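Local coordinates for cysteine desulfurase (Fervidobacterium islandicum, PDB 6A6E), which probably catalyses the pyridoxal-phosphate-dependent removal of sulfur from L-cysteine, leaving alanine, as the SufS enzyme of a sulfur-mobilising system, at residues A[48-51]-A[52-55]. Residues are numbered along the deposited sequence; the frame is centred on the assembly and turned at random.
Sequences SVIE and KMTD
Met53 and Ile50, three residues apart, give a compact example of how side chains on adjacent turns of one helix meet. Followed outward, Met53 first sets CB over the turn before it, 3.5 Å from Ile50 O. With CG beside the backbone N (chi1 -64°), the chain turns back along the helix. CG thereby comes 3.6 Å from Val49 O. That oxygen also accepts the bond from Met53 N, at 3.1 Å. SD then meets Ile50 CD1 at 3.9 Å, the two side chains crossing at a slant. A bend at chi3 (55°) turns the terminal CE away from that methyl. Met53 and Val49 pack on helix 290-306, where Met53 touches Thr291, while Ile50 packs on Thr54 of the second subunit.

Ile50 O takes the amide N of Thr54 at 3.0 Å. Thr54 OG1 lies 3.2 Å from Ile50 O, a possible second bond, not settled because the hydroxyl proton has another acceptor within reach. Thr54 also packs on Thr54 of the second subunit. Lys52, although exposed, runs out extended and touches Tyr298 of helix 290-306, its CG 3.5 Å from Ser48 O; a water bound to Ser48 OG reaches Lys52 NZ only weakly. Glu51 sends its carboxylate back to a salt bridge with Lys47. The whole is a regular amphipathic alpha-helix with i to i+4 bonding, joining helix 290-306 to the dimer interface of this class-V aminotransferase-family enzyme.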
# COMPACT_ATOMS: atom_id res chain seq x y z
N SER A 48 -1.51 6.33 21.55
CA SER A 48 -2.93 6.04 21.65
C SER A 48 -3.50 5.68 20.29
O SER A 48 -4.36 4.81 20.20
CB SER A 48 -3.71 7.19 22.33
OG SER A 48 -3.80 8.36 21.52
N VAL A 49 -2.99 6.31 19.22
CA VAL A 49 -3.47 5.97 17.86
C VAL A 49 -3.05 4.56 17.51
O VAL A 49 -3.86 3.76 16.99
CB VAL A 49 -2.95 6.95 16.80
CG1 VAL A 49 -3.17 6.45 15.37
CG2 VAL A 49 -3.59 8.31 17.04
N ILE A 50 -1.81 4.23 17.79
CA ILE A 50 -1.32 2.92 17.44
C ILE A 50 -2.03 1.82 18.24
O ILE A 50 -2.26 0.71 17.70
CB ILE A 50 0.24 2.84 17.63
CG1 ILE A 50 0.93 3.85 16.69
CG2 ILE A 50 0.74 1.45 17.39
CD1 ILE A 50 0.73 3.63 15.21
N GLU A 51 -2.39 2.10 19.51
CA GLU A 51 -3.18 1.16 20.33
C GLU A 51 -4.55 0.93 19.73
O GLU A 51 -5.10 -0.16 19.80
CB GLU A 51 -3.33 1.67 21.81
CG GLU A 51 -2.05 1.48 22.59
CD GLU A 51 -2.06 2.02 24.05
OE1 GLU A 51 -2.91 2.88 24.42
OE2 GLU A 51 -1.15 1.57 24.81
N LYS A 52 -5.15 1.96 19.18
CA LYS A 52 -6.41 1.74 18.54
C LYS A 52 -6.33 0.87 17.28
O LYS A 52 -7.24 0.11 17.00
CB LYS A 52 -7.07 3.06 18.19
CG LYS A 52 -7.62 3.76 19.42
CD LYS A 52 -8.21 5.08 18.99
CE LYS A 52 -8.56 5.93 20.19
NZ LYS A 52 -9.15 7.20 19.67
N MET A 53 -5.28 1.05 16.49
CA MET A 53 -5.02 0.13 15.36
C MET A 53 -4.79 -1.29 15.76
O MET A 53 -5.29 -2.24 15.09
CB MET A 53 -3.80 0.58 14.59
CG MET A 53 -3.98 1.93 13.92
SD MET A 53 -2.44 2.55 13.15
CE MET A 53 -2.07 1.18 12.12
N THR A 54 -4.07 -1.46 16.85
CA THR A 54 -3.85 -2.77 17.45
C THR A 54 -5.17 -3.47 17.88
O THR A 54 -5.41 -4.62 17.56
CB THR A 54 -2.95 -2.67 18.70
OG1 THR A 54 -1.62 -2.36 18.31
CG2 THR A 54 -2.91 -4.03 19.45
N ASP A 55 -6.04 -2.73 18.57
CA ASP A 55 -7.36 -3.22 18.94
C ASP A 55 -8.20 -3.61 17.69
O ASP A 55 -8.88 -4.63 17.67
CB ASP A 55 -8.09 -2.17 19.79
CG ASP A 55 -9.59 -2.49 19.99
OD1 ASP A 55 -9.89 -3.31 20.87
OD2 ASP A 55 -10.46 -1.96 19.23
O HOH W 1 -6.05 8.52 20.22